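Local structure of ricin B lectin (Clostridium thermocellum, 3VSF) at residues A[57-62]-A[308-313]; A[75-80]-A[316-321]; A[206-211]-A[228-233]; A[373-378]-A[396-401]; A[384-389]-A[478-483]. The protein is an exo-beta-1,3-galactanase that probably removes terminal galactose from beta-1,3-galactans and carries a lectin-type module that binds galactose. All blocks are in the same frame, centred on the assembly; numbering follows the deposited sequence.

Contact 1: residues A[57-62]-A[308-313]; sequences HAHGGG and DRWAGA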
# COMPACT_ATOMS: atom_id res chain seq x y z
N HIS A 57 5.94 3.54 17.35
CA HIS A 57 7.23 3.19 16.76
C HIS A 57 7.30 1.72 16.38
O HIS A 57 7.85 0.90 17.11
CB HIS A 57 8.38 3.56 17.70
CG HIS A 57 8.16 3.13 19.12
ND1 HIS A 57 8.78 2.03 19.67
CD2 HIS A 57 7.39 3.66 20.10
CE1 HIS A 57 8.40 1.90 20.93
NE2 HIS A 57 7.55 2.87 21.22
N ALA A 58 6.73 1.38 15.22
CA ALA A 58 6.74 0.01 14.73
C ALA A 58 7.17 -0.04 13.26
O ALA A 58 6.42 -0.50 12.40
CB ALA A 58 5.37 -0.63 14.91
N HIS A 59 8.38 0.44 13.00
CA HIS A 59 8.89 0.53 11.64
C HIS A 59 9.17 -0.84 11.04
O HIS A 59 9.53 -1.78 11.75
CB HIS A 59 10.15 1.40 11.61
CG HIS A 59 9.99 2.71 12.31
ND1 HIS A 59 8.76 3.29 12.54
CD2 HIS A 59 10.91 3.55 12.85
CE1 HIS A 59 8.92 4.43 13.18
NE2 HIS A 59 10.22 4.62 13.38
N GLY A 60 9.01 -0.95 9.72
CA GLY A 60 9.19 -2.21 9.03
C GLY A 60 8.33 -3.30 9.64
O GLY A 60 8.65 -4.49 9.54
N GLY A 61 7.23 -2.90 10.26
CA GLY A 61 6.41 -3.82 11.03
C GLY A 61 5.50 -4.72 10.22
O GLY A 61 5.60 -4.80 9.00
N GLY A 62 4.60 -5.39 10.93
CA GLY A 62 3.62 -6.27 10.32
C GLY A 62 2.40 -6.36 11.21
O GLY A 62 2.32 -5.66 12.22
N ASP A 308 6.32 2.13 4.82
CA ASP A 308 7.15 2.99 5.66
C ASP A 308 7.72 4.15 4.85
O ASP A 308 8.35 3.95 3.81
CB ASP A 308 8.29 2.19 6.30
CG ASP A 308 7.82 1.33 7.46
OD1 ASP A 308 7.68 1.87 8.58
OD2 ASP A 308 7.60 0.12 7.26
N ARG A 309 7.48 5.36 5.33
CA ARG A 309 8.11 6.54 4.75
C ARG A 309 9.39 6.82 5.52
O ARG A 309 9.42 7.67 6.41
CB ARG A 309 7.16 7.74 4.79
CG ARG A 309 7.74 9.01 4.18
CD ARG A 309 6.66 10.04 3.93
NE ARG A 309 5.69 9.57 2.94
CZ ARG A 309 4.64 10.28 2.53
NH1 ARG A 309 4.42 11.49 3.02
NH2 ARG A 309 3.81 9.77 1.63
N TRP A 310 10.44 6.09 5.17
CA TRP A 310 11.71 6.18 5.89
C TRP A 310 12.26 7.60 5.94
O TRP A 310 12.46 8.24 4.90
CB TRP A 310 12.74 5.23 5.26
CG TRP A 310 12.31 3.80 5.27
CD1 TRP A 310 11.95 3.04 4.20
CD2 TRP A 310 12.20 2.95 6.42
NE1 TRP A 310 11.62 1.77 4.60
CE2 TRP A 310 11.77 1.69 5.96
CE3 TRP A 310 12.43 3.13 7.79
CZ2 TRP A 310 11.56 0.61 6.83
CZ3 TRP A 310 12.22 2.06 8.64
CH2 TRP A 310 11.79 0.82 8.16
N ALA A 311 12.49 8.09 7.15
CA ALA A 311 13.02 9.43 7.35
C ALA A 311 14.41 9.57 6.76
O ALA A 311 14.91 10.69 6.57
CB ALA A 311 13.03 9.78 8.83
N GLY A 312 15.04 8.44 6.46
CA GLY A 312 16.37 8.44 5.87
C GLY A 312 16.40 9.16 4.53
O GLY A 312 17.46 9.57 4.07
N ALA A 313 15.23 9.31 3.92
CA ALA A 313 15.12 10.00 2.64
C ALA A 313 15.52 11.47 2.77
O ALA A 313 16.13 12.03 1.86
CB ALA A 313 13.70 9.88 2.10

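Contact 2: residues A[75-80]-A[316-321]; sequences EYRDDS and GKVNDS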
# COMPACT_ATOMS: atom_id res chain seq x y z
N GLU A 75 9.82 -2.68 14.79
CA GLU A 75 11.06 -2.41 15.50
C GLU A 75 11.43 -0.93 15.46
O GLU A 75 10.87 -0.16 14.68
CB GLU A 75 12.20 -3.26 14.94
CG GLU A 75 12.42 -3.13 13.44
CD GLU A 75 13.09 -1.83 13.06
OE1 GLU A 75 13.86 -1.28 13.88
OE2 GLU A 75 12.85 -1.34 11.93
N TYR A 76 12.38 -0.53 16.30
CA TYR A 76 12.84 0.85 16.35
C TYR A 76 14.22 0.94 16.98
O TYR A 76 14.49 0.33 18.01
CB TYR A 76 11.85 1.72 17.13
CG TYR A 76 11.79 1.42 18.61
CD1 TYR A 76 12.24 2.34 19.55
CD2 TYR A 76 11.30 0.21 19.08
CE1 TYR A 76 12.19 2.07 20.90
CE2 TYR A 76 11.25 -0.08 20.43
CZ TYR A 76 11.70 0.86 21.34
OH TYR A 76 11.65 0.58 22.69
N ARG A 77 15.10 1.72 16.35
CA ARG A 77 16.46 1.91 16.84
C ARG A 77 16.49 2.83 18.07
O ARG A 77 15.46 3.32 18.51
CB ARG A 77 17.36 2.48 15.74
CG ARG A 77 17.81 1.46 14.70
CD ARG A 77 16.68 1.02 13.78
NE ARG A 77 17.20 0.39 12.57
CZ ARG A 77 16.45 -0.08 11.58
NH1 ARG A 77 15.12 0.02 11.64
NH2 ARG A 77 17.02 -0.64 10.52
N ASP A 78 17.69 3.05 18.60
CA ASP A 78 17.88 3.93 19.75
C ASP A 78 18.80 5.11 19.41
O ASP A 78 18.77 5.63 18.29
CB ASP A 78 18.46 3.15 20.94
CG ASP A 78 19.73 2.41 20.59
OD1 ASP A 78 20.12 1.49 21.35
OD2 ASP A 78 20.35 2.73 19.56
N ASP A 79 19.61 5.52 20.38
CA ASP A 79 20.55 6.62 20.17
C ASP A 79 21.71 6.21 19.27
O ASP A 79 22.27 7.03 18.54
CB ASP A 79 21.08 7.15 21.50
CG ASP A 79 20.04 7.94 22.27
OD1 ASP A 79 19.10 8.46 21.64
OD2 ASP A 79 20.17 8.04 23.51
N SER A 80 22.08 4.93 19.32
CA SER A 80 23.18 4.42 18.51
C SER A 80 22.66 3.74 17.25
O SER A 80 23.39 2.97 16.61
CB SER A 80 24.04 3.45 19.33
OG SER A 80 24.61 4.10 20.45
N GLY A 316 16.84 11.93 8.16
CA GLY A 316 16.32 11.78 9.51
C GLY A 316 16.64 10.41 10.09
O GLY A 316 16.97 9.48 9.37
N LYS A 317 16.54 10.31 11.42
CA LYS A 317 16.78 9.04 12.09
C LYS A 317 15.61 8.09 11.86
O LYS A 317 14.48 8.53 11.65
CB LYS A 317 17.00 9.25 13.59
CG LYS A 317 15.83 9.89 14.31
CD LYS A 317 16.18 10.20 15.76
CE LYS A 317 15.03 10.91 16.46
NZ LYS A 317 15.39 11.31 17.85
N VAL A 318 15.88 6.79 11.89
CA VAL A 318 14.87 5.78 11.63
C VAL A 318 13.59 6.00 12.44
O VAL A 318 12.49 5.80 11.94
CB VAL A 318 15.41 4.36 11.90
CG1 VAL A 318 14.32 3.32 11.70
CG2 VAL A 318 16.61 4.07 11.00
N ASN A 319 13.75 6.41 13.69
CA ASN A 319 12.61 6.61 14.58
C ASN A 319 11.68 7.73 14.14
O ASN A 319 10.55 7.85 14.63
CB ASN A 319 13.08 6.84 16.02
CG ASN A 319 13.87 5.67 16.57
OD1 ASN A 319 13.29 4.74 17.15
ND2 ASN A 319 15.18 5.71 16.41
N ASP A 320 12.15 8.57 13.22
CA ASP A 320 11.35 9.67 12.71
C ASP A 320 10.61 9.28 11.43
O ASP A 320 10.08 10.14 10.72
CB ASP A 320 12.22 10.90 12.45
CG ASP A 320 12.76 11.52 13.72
OD1 ASP A 320 12.11 11.37 14.78
OD2 ASP A 320 13.84 12.15 13.67
N SER A 321 10.58 7.98 11.15
CA SER A 321 9.89 7.48 9.96
C SER A 321 8.38 7.49 10.14
O SER A 321 7.87 7.15 11.21
CB SER A 321 10.37 6.07 9.62
OG SER A 321 11.75 6.07 9.28

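Contact 3: residues A[206-211]-A[228-233]; sequences NMDLHL and LFVGQQ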
# COMPACT_ATOMS: atom_id res chain seq x y z
N ASN A 206 20.68 -9.97 -2.12
CA ASN A 206 19.41 -9.31 -2.41
C ASN A 206 19.02 -9.38 -3.88
O ASN A 206 18.11 -8.67 -4.32
CB ASN A 206 19.45 -7.85 -1.94
CG ASN A 206 19.74 -7.72 -0.46
OD1 ASN A 206 19.52 -8.65 0.31
ND2 ASN A 206 20.24 -6.55 -0.06
N MET A 207 19.69 -10.24 -4.64
CA MET A 207 19.42 -10.37 -6.07
C MET A 207 18.32 -11.40 -6.33
O MET A 207 17.59 -11.31 -7.32
CB MET A 207 20.68 -10.76 -6.83
CG MET A 207 21.80 -9.73 -6.75
SD MET A 207 21.37 -8.17 -7.55
CE MET A 207 20.99 -8.73 -9.21
N ASP A 208 18.20 -12.38 -5.44
CA ASP A 208 17.20 -13.43 -5.58
C ASP A 208 16.29 -13.49 -4.36
O ASP A 208 16.70 -13.18 -3.25
CB ASP A 208 17.88 -14.78 -5.80
CG ASP A 208 18.86 -14.77 -6.96
OD1 ASP A 208 18.70 -13.92 -7.86
OD2 ASP A 208 19.78 -15.61 -6.98
N LEU A 209 15.04 -13.90 -4.59
CA LEU A 209 14.11 -14.11 -3.49
C LEU A 209 13.98 -15.60 -3.20
O LEU A 209 13.75 -16.41 -4.10
CB LEU A 209 12.73 -13.54 -3.83
CG LEU A 209 12.55 -12.03 -3.66
CD1 LEU A 209 11.16 -11.60 -4.12
CD2 LEU A 209 12.78 -11.63 -2.21
N HIS A 210 14.15 -15.96 -1.93
CA HIS A 210 14.02 -17.36 -1.52
C HIS A 210 12.76 -17.58 -0.69
O HIS A 210 12.55 -16.91 0.32
CB HIS A 210 15.26 -17.80 -0.74
CG HIS A 210 16.43 -18.15 -1.60
ND1 HIS A 210 17.63 -18.60 -1.09
CD2 HIS A 210 16.58 -18.13 -2.95
CE1 HIS A 210 18.47 -18.83 -2.08
NE2 HIS A 210 17.86 -18.55 -3.22
N LEU A 211 11.93 -18.51 -1.13
CA LEU A 211 10.74 -18.89 -0.39
C LEU A 211 10.98 -20.20 0.35
O LEU A 211 11.05 -21.26 -0.27
CB LEU A 211 9.54 -19.04 -1.34
CG LEU A 211 8.21 -19.43 -0.69
CD1 LEU A 211 7.78 -18.37 0.32
CD2 LEU A 211 7.14 -19.64 -1.74
N LEU A 228 12.48 -17.17 -6.46
CA LEU A 228 11.58 -16.28 -7.19
C LEU A 228 12.26 -15.00 -7.68
O LEU A 228 12.93 -14.31 -6.91
CB LEU A 228 10.38 -15.93 -6.31
CG LEU A 228 9.61 -17.11 -5.73
CD1 LEU A 228 8.52 -16.63 -4.78
CD2 LEU A 228 9.03 -17.98 -6.83
N PHE A 229 12.06 -14.69 -8.95
CA PHE A 229 12.56 -13.45 -9.53
C PHE A 229 14.07 -13.32 -9.40
O PHE A 229 14.57 -12.36 -8.80
CB PHE A 229 11.86 -12.25 -8.88
CG PHE A 229 10.36 -12.34 -8.91
CD1 PHE A 229 9.71 -12.91 -10.00
CD2 PHE A 229 9.60 -11.86 -7.86
CE1 PHE A 229 8.33 -12.99 -10.03
CE2 PHE A 229 8.22 -11.94 -7.88
CZ PHE A 229 7.59 -12.51 -8.97
N VAL A 230 14.79 -14.28 -9.96
CA VAL A 230 16.25 -14.31 -9.86
C VAL A 230 16.90 -13.18 -10.65
O VAL A 230 16.50 -12.88 -11.78
CB VAL A 230 16.82 -15.66 -10.33
CG1 VAL A 230 16.29 -16.79 -9.46
CG2 VAL A 230 16.46 -15.91 -11.79
N GLY A 231 17.89 -12.54 -10.04
CA GLY A 231 18.63 -11.47 -10.70
C GLY A 231 17.84 -10.20 -10.90
O GLY A 231 18.34 -9.23 -11.48
N GLN A 232 16.60 -10.19 -10.43
CA GLN A 232 15.73 -9.03 -10.61
C GLN A 232 15.78 -8.10 -9.40
O GLN A 232 15.26 -6.98 -9.45
CB GLN A 232 14.29 -9.48 -10.91
CG GLN A 232 14.17 -10.27 -12.21
CD GLN A 232 12.78 -10.83 -12.43
OE1 GLN A 232 11.88 -10.61 -11.63
NE2 GLN A 232 12.61 -11.56 -13.53
N GLN A 233 16.39 -8.56 -8.33
CA GLN A 233 16.71 -7.72 -7.18
C GLN A 233 15.47 -7.06 -6.56
O GLN A 233 15.39 -5.84 -6.46
CB GLN A 233 17.73 -6.65 -7.59
CG GLN A 233 18.41 -5.94 -6.44
CD GLN A 233 19.53 -5.03 -6.91
OE1 GLN A 233 19.88 -5.01 -8.10
NE2 GLN A 233 20.10 -4.26 -5.99

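Contact 4: residues A[373-378]-A[396-401]; sequences VLDVLD and LSQQWY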
# COMPACT_ATOMS: atom_id res chain seq x y z
N VAL A 373 -24.28 17.04 -18.68
CA VAL A 373 -23.45 17.02 -17.48
C VAL A 373 -22.33 15.99 -17.56
O VAL A 373 -22.42 15.02 -18.32
CB VAL A 373 -24.30 16.74 -16.22
CG1 VAL A 373 -25.37 17.81 -16.05
CG2 VAL A 373 -24.92 15.36 -16.30
N LEU A 374 -21.28 16.21 -16.78
CA LEU A 374 -20.14 15.30 -16.76
C LEU A 374 -20.56 13.93 -16.24
O LEU A 374 -21.21 13.82 -15.20
CB LEU A 374 -19.02 15.87 -15.89
CG LEU A 374 -17.62 15.32 -16.18
CD1 LEU A 374 -17.23 15.64 -17.61
CD2 LEU A 374 -16.60 15.88 -15.20
N ASP A 375 -20.20 12.89 -16.98
CA ASP A 375 -20.65 11.53 -16.66
C ASP A 375 -19.60 10.50 -17.07
O ASP A 375 -18.60 10.84 -17.71
CB ASP A 375 -21.97 11.25 -17.38
CG ASP A 375 -22.60 9.94 -16.95
OD1 ASP A 375 -22.50 9.59 -15.76
OD2 ASP A 375 -23.20 9.25 -17.81
N VAL A 376 -19.81 9.25 -16.67
CA VAL A 376 -18.95 8.16 -17.08
C VAL A 376 -19.67 7.29 -18.10
O VAL A 376 -20.85 6.99 -17.94
CB VAL A 376 -18.53 7.28 -15.88
CG1 VAL A 376 -17.71 6.10 -16.34
CG2 VAL A 376 -17.77 8.11 -14.86
N LEU A 377 -18.96 6.90 -19.16
CA LEU A 377 -19.56 6.09 -20.22
C LEU A 377 -20.23 4.85 -19.65
O LEU A 377 -19.62 4.08 -18.90
CB LEU A 377 -18.51 5.70 -21.26
CG LEU A 377 -19.02 4.83 -22.41
CD1 LEU A 377 -20.20 5.50 -23.10
CD2 LEU A 377 -17.90 4.55 -23.41
N ASP A 378 -21.49 4.65 -20.02
CA ASP A 378 -22.27 3.50 -19.55
C ASP A 378 -22.33 3.45 -18.02
O ASP A 378 -22.58 2.39 -17.45
CB ASP A 378 -21.70 2.20 -20.10
CG ASP A 378 -21.85 2.09 -21.61
OD1 ASP A 378 -22.85 2.60 -22.15
OD2 ASP A 378 -20.95 1.50 -22.25
N LEU A 396 -26.05 8.43 -10.22
CA LEU A 396 -24.83 8.45 -9.41
C LEU A 396 -23.60 8.83 -10.23
O LEU A 396 -22.79 9.65 -9.80
CB LEU A 396 -24.61 7.10 -8.74
CG LEU A 396 -25.46 6.79 -7.50
CD1 LEU A 396 -25.23 5.36 -7.04
CD2 LEU A 396 -25.14 7.78 -6.39
N SER A 397 -23.47 8.23 -11.41
CA SER A 397 -22.30 8.45 -12.26
C SER A 397 -22.09 9.93 -12.58
O SER A 397 -21.00 10.33 -13.00
CB SER A 397 -22.43 7.65 -13.55
OG SER A 397 -22.62 6.27 -13.28
N GLN A 398 -23.13 10.73 -12.40
CA GLN A 398 -23.07 12.15 -12.74
C GLN A 398 -22.85 13.02 -11.51
O GLN A 398 -23.01 14.24 -11.57
CB GLN A 398 -24.35 12.57 -13.47
CG GLN A 398 -24.59 11.81 -14.76
CD GLN A 398 -25.88 12.23 -15.45
OE1 GLN A 398 -26.72 12.90 -14.86
NE2 GLN A 398 -26.02 11.85 -16.72
N GLN A 399 -22.48 12.40 -10.40
CA GLN A 399 -22.23 13.13 -9.16
C GLN A 399 -20.75 13.07 -8.80
O GLN A 399 -20.12 12.02 -8.93
CB GLN A 399 -23.09 12.57 -8.03
CG GLN A 399 -24.57 12.45 -8.39
CD GLN A 399 -25.42 11.95 -7.24
OE1 GLN A 399 -25.13 12.22 -6.07
NE2 GLN A 399 -26.47 11.20 -7.56
N TRP A 400 -20.20 14.19 -8.36
CA TRP A 400 -18.76 14.29 -8.13
C TRP A 400 -18.40 15.01 -6.83
O TRP A 400 -19.00 16.03 -6.49
CB TRP A 400 -18.09 15.00 -9.31
CG TRP A 400 -18.39 14.37 -10.64
CD1 TRP A 400 -19.52 14.53 -11.39
CD2 TRP A 400 -17.55 13.47 -11.37
NE1 TRP A 400 -19.43 13.79 -12.55
CE2 TRP A 400 -18.23 13.13 -12.56
CE3 TRP A 400 -16.28 12.93 -11.15
CZ2 TRP A 400 -17.69 12.27 -13.51
CZ3 TRP A 400 -15.74 12.08 -12.09
CH2 TRP A 400 -16.45 11.75 -13.26
N TYR A 401 -17.42 14.47 -6.11
CA TYR A 401 -16.88 15.12 -4.93
C TYR A 401 -15.76 16.07 -5.34
O TYR A 401 -15.21 15.95 -6.43
CB TYR A 401 -16.32 14.10 -3.94
CG TYR A 401 -17.33 13.13 -3.38
CD1 TYR A 401 -18.30 13.55 -2.49
CD2 TYR A 401 -17.28 11.78 -3.72
CE1 TYR A 401 -19.22 12.66 -1.96
CE2 TYR A 401 -18.20 10.89 -3.20
CZ TYR A 401 -19.16 11.33 -2.32
OH TYR A 401 -20.08 10.44 -1.80

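Contact 5: residues A[384-389]-A[478-483]; sequences AAQIVQ and GGIIQQ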
# COMPACT_ATOMS: atom_id res chain seq x y z
N ALA A 384 -10.21 3.37 -15.76
CA ALA A 384 -9.88 3.94 -17.07
C ALA A 384 -11.09 4.09 -17.98
O ALA A 384 -10.95 4.23 -19.20
CB ALA A 384 -8.79 3.12 -17.75
N ALA A 385 -12.28 4.06 -17.40
CA ALA A 385 -13.51 4.23 -18.16
C ALA A 385 -13.57 5.63 -18.78
O ALA A 385 -13.21 6.61 -18.13
CB ALA A 385 -14.73 3.98 -17.29
N GLN A 386 -14.04 5.71 -20.02
CA GLN A 386 -14.11 6.97 -20.74
C GLN A 386 -15.10 7.94 -20.12
O GLN A 386 -16.20 7.55 -19.72
CB GLN A 386 -14.47 6.72 -22.21
CG GLN A 386 -14.72 7.99 -23.01
CD GLN A 386 -13.45 8.77 -23.28
OE1 GLN A 386 -12.46 8.22 -23.76
NE2 GLN A 386 -13.47 10.06 -22.96
N ILE A 387 -14.71 9.21 -20.02
CA ILE A 387 -15.60 10.25 -19.50
C ILE A 387 -16.38 10.90 -20.64
O ILE A 387 -15.80 11.36 -21.62
CB ILE A 387 -14.81 11.33 -18.75
CG1 ILE A 387 -14.10 10.73 -17.53
CG2 ILE A 387 -15.74 12.45 -18.31
CD1 ILE A 387 -15.04 10.11 -16.52
N VAL A 388 -17.70 10.93 -20.50
CA VAL A 388 -18.56 11.50 -21.53
C VAL A 388 -19.58 12.45 -20.92
O VAL A 388 -19.81 12.44 -19.71
CB VAL A 388 -19.31 10.40 -22.30
CG1 VAL A 388 -18.34 9.47 -22.99
CG2 VAL A 388 -20.23 9.63 -21.36
N GLN A 389 -20.19 13.28 -21.76
CA GLN A 389 -21.28 14.14 -21.33
C GLN A 389 -22.60 13.41 -21.54
O GLN A 389 -22.76 12.66 -22.50
CB GLN A 389 -21.29 15.46 -22.10
CG GLN A 389 -21.71 15.32 -23.56
CD GLN A 389 -21.95 16.67 -24.22
OE1 GLN A 389 -21.71 17.72 -23.62
NE2 GLN A 389 -22.44 16.64 -25.45
N GLY A 478 -23.23 11.06 -24.92
CA GLY A 478 -22.06 10.25 -25.21
C GLY A 478 -20.91 11.06 -25.77
O GLY A 478 -19.89 10.50 -26.18
N GLY A 479 -21.07 12.38 -25.80
CA GLY A 479 -20.02 13.26 -26.27
C GLY A 479 -18.75 13.08 -25.47
O GLY A 479 -18.76 13.16 -24.25
N ILE A 480 -17.64 12.82 -26.17
CA ILE A 480 -16.37 12.56 -25.51
C ILE A 480 -15.85 13.79 -24.79
O ILE A 480 -15.74 14.87 -25.37
CB ILE A 480 -15.30 12.08 -26.51
CG1 ILE A 480 -15.66 10.70 -27.07
CG2 ILE A 480 -13.93 12.03 -25.84
CD1 ILE A 480 -16.74 10.72 -28.13
N ILE A 481 -15.52 13.63 -23.51
CA ILE A 481 -14.90 14.69 -22.73
C ILE A 481 -13.38 14.58 -22.86
O ILE A 481 -12.81 13.52 -22.62
CB ILE A 481 -15.30 14.63 -21.25
CG1 ILE A 481 -16.82 14.75 -21.11
CG2 ILE A 481 -14.60 15.72 -20.46
CD1 ILE A 481 -17.38 16.03 -21.69
N GLN A 482 -12.74 15.69 -23.22
CA GLN A 482 -11.32 15.67 -23.51
C GLN A 482 -10.57 16.85 -22.91
O GLN A 482 -11.11 17.58 -22.07
CB GLN A 482 -11.09 15.66 -25.03
CG GLN A 482 -11.54 16.94 -25.72
CD GLN A 482 -11.35 16.89 -27.22
OE1 GLN A 482 -11.15 15.83 -27.80
NE2 GLN A 482 -11.41 18.06 -27.86
N GLN A 483 -9.34 17.03 -23.35
CA GLN A 483 -8.47 18.10 -22.89
C GLN A 483 -8.15 18.99 -24.08
O GLN A 483 -7.85 18.49 -25.17
CB GLN A 483 -7.19 17.49 -22.32
CG GLN A 483 -6.25 18.48 -21.66
CD GLN A 483 -4.96 17.82 -21.21
OE1 GLN A 483 -4.59 17.87 -20.03
NE2 GLN A 483 -4.25 17.20 -22.15

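Contact 1: residues A[57-62]-A[308-313]
Asp308 points its carboxylate at the backbone of Gly60, while the six-membered end of the Trp310 indole comes in beside it: the side chains of Asp308, in the strand, and Trp310, in the loop just after it, converge on one turn. The Asp308 CG lies beside its own backbone N (chi1 -76°), which directs both oxygens to a single amide. Gly60 N donates to OD2 of Asp308 at 3.0 Å along a bent path (132° at the hydrogen) and to OD1 of Asp308 at 3.3 Å along a straighter one (161°); both bonds are weak. Trp310 reaches the same place with CH2, 3.6 Å from Gly60 N, and its CZ3 stands 3.7 Å from His59 CB. Within 308-313, Asp308 CB sits 3.5 Å above one indole face, displaced to the rim. Gln288 accepts from Trp310 NE1 and thereby fixes the far side of the indole. Gly60 is the third residue of a type II turn from Ala58 to Gly61. In this buried join between the first and last blades of the propeller, the geometry is consistent with one N-H divided loosely between two oxygens, with the indole packed close beside it.

Contact 2: residues A[75-80]-A[316-321]
The phenol ring of Tyr76 meets Asn319 at its edge: the amide end lies near the ring plane, and the two planes stand 82° apart. The guanidinium of Arg77 is met on a face instead, where Val318 CG2 sits 4.0 Å above the plane, displaced to the rim. The other methyl of that valine, CG1, comes within 3.4 Å of Arg77 NH1. Both methyls lie on the same side of the guanidinium, and the valine also packs on the arginine stem, its CB 4.0 Å from Arg77 CD. A bend at chi2 (72°) folds the arginine back along its own strand, where NH1 forms a salt bridge of 2.7 Å with Glu75 OE2; Glu118 binds NH2, so a second acid helps fix the rotation of the group. Between these side chains, Asn319 CG stands 3.4 Å from the backbone O of Arg77, placing the amide against the backbone of strand 69-77. Beyond that point Asp78 OD2 accepts from Ser80 N at 2.8 Å, met from 53° above the carboxylate plane, and so closes an Asx turn. The hydroxyl of Tyr76 is bonded to Glu102, and its ring packs edge-to-face with His57. Strand 69-77 of the first blade and the residues after it thus meet the loop between strands 301-309 and 322-330 of the last blade, as expected where the ring of a five-bladed beta-propeller closes in family 43 glycosidases.

Contact 3: residues A[206-211]-A[228-233]
Leu209 and Leu228 form an antiparallel hydrogen-bonded pair where the third and outermost strands of a four-stranded propeller blade lie side by side. Leu228 N gives to Leu209 O at 2.8 Å, nearly straight at 175°, and Leu209 N returns a bond to Leu228 O at 3.2 Å. Their side chains leave the same face of the sheet. Next to them Phe229 adds a further bump: its CD2 comes 4.1 Å from Leu209 CD1, the ring set obliquely to the leucine. Leu248 of the following blade packs on all three side chains. Past this pair 228-233 curls round the start of 206-211 through a type II turn from Phe229 to Gln232, and 206-211 carries a classic beta bulge in which Met207 and Asp208 both face Ala203. Met207 O is set into the hollow of the turn and accepts from Gln233 N at 3.2 Å. Asp208 sets its carboxylate against Val230 and Gly231, where OD1 accepts from Gly231 N at 2.7 Å, nearly in line with its C-O bond. Met207 is bent at chi2 and chi3 (-65° and -57°), which curls its thioether round the outside of the turn, with CE 3.5 Å from Gly231 O. Its sulfur lies across the extended side chain of Gln233, SD standing 3.5 Å from OE1. Alongside, Gln233 CA directs its hydrogen at Asn206 O, the heavy atoms 3.3 Å apart.

Contact 4: residues A[373-378]-A[396-401]
Trp400 and Leu374 share the hydrogen bond that joins these segments: NE1 of the indole donates to the backbone O of Leu374 at 3.2 Å and 164°. The oxygen lies in the ring plane, but the donor stands 65° out of the carbonyl plane, so the bond is well aligned for the indole and not for a lone pair of the acceptor. The same oxygen receives a CA-H contact from Gln398, its CA 3.5 Å away. Apolar packing turns about the indole as well. Leu374 has its CG anti to the backbone N, which carries CD2 over one face of the Trp400 ring, 4.1 Å above the plane and toward the rim. Val376 CG2 approaches CH2 of Trp400 obliquely, at 4.2 Å. Val373 crosses Gln398 at about a right angle, CG2 of the valine resting 3.4 Å from CD of Gln398. Gln398 and Trp400 are the first and last residues of a Gln-x-Trp sequence, the QxW motif of ricin-type beta-trefoil lectins, and here both brace the strand 373-376. The Asp375 carboxylate and the glutamine meet with no hydrogen bond between them: OD1 of Asp375 lies 3.2 Å from CG of Gln398, whose chain, extended beyond CG, passes with its amide plane 88° from the carboxylate plane. The amide is satisfied beyond the two segments: NE2 donates to Thr391 O, and OE1 accepts from Asn393 N. The backbone O of Ser397 takes a bond from Asn414 ND2.

Contact 5: residues A[384-389]-A[478-483]
The backbone O of Ile387 is gripped from opposite faces of its carbonyl plane, by Ile481 N across the contact and by NE2 of neighbouring Gln386. Both bonds are 3.0 Å long, the first between Ile481 N and Ile387 O, the second between Gln386 NE2 and Ile387 O, and the latter is nearly straight at 173°. Gln386 reaches forward to the next carbonyl because its CG is anti to the backbone N and the chain bends at chi2 (71°); the amide then also crosses Ile480 at about a right angle, NE2 3.5 Å from CG2. Further along, Gln389 N donates to Gly479 O at 2.9 Å in the carbonyl plane, and Gly478 N returns a bond of 2.9 Å to Gln389 O. Val388 and Ile480 form an antiparallel non-hydrogen-bonded pair between these links. On the inner side Ile387 CG2 packs 3.7 Å from Ile481 CB, and Ile481 CD1 extends to 4.0 Å from Gln389 CB; both isoleucines also touch Leu374. Beyond the methylene groups the amide of Gln389 is held by Ser370 and by the backbone O of Glu476. The strands diverge quickly, their directions 113° apart, so pairing is confined to a short crossing. Strand 432-437 pairs with both of them, and the three strands, each the second of a two-stranded hairpin, meet as a triangle: the hairpin triplet that caps the barrel of a beta-trefoil.

Overall arrangement
Contacts 1 and 2 form one seam between the first and last propeller blades: their centres are 9 Å apart, and Ser321 OG of contact 2 bonds to Ala311 N of contact 1. Contact 3, inside a middle blade, is nested in the chain loop that both close, yet its centre lies about 23 Å from that of contact 1. Contacts 4 and 5 belong to the lectin module, with centres about 39 and 41 Å from that of contact 1. They share a hairpin, in which strand 373-376 pairs with strand 385-390. Both lie near a galactose site, empty in this chain: the side chains of Trp400 and Ile387 are about 9 and 7 Å from that of Asp422, which binds galactose.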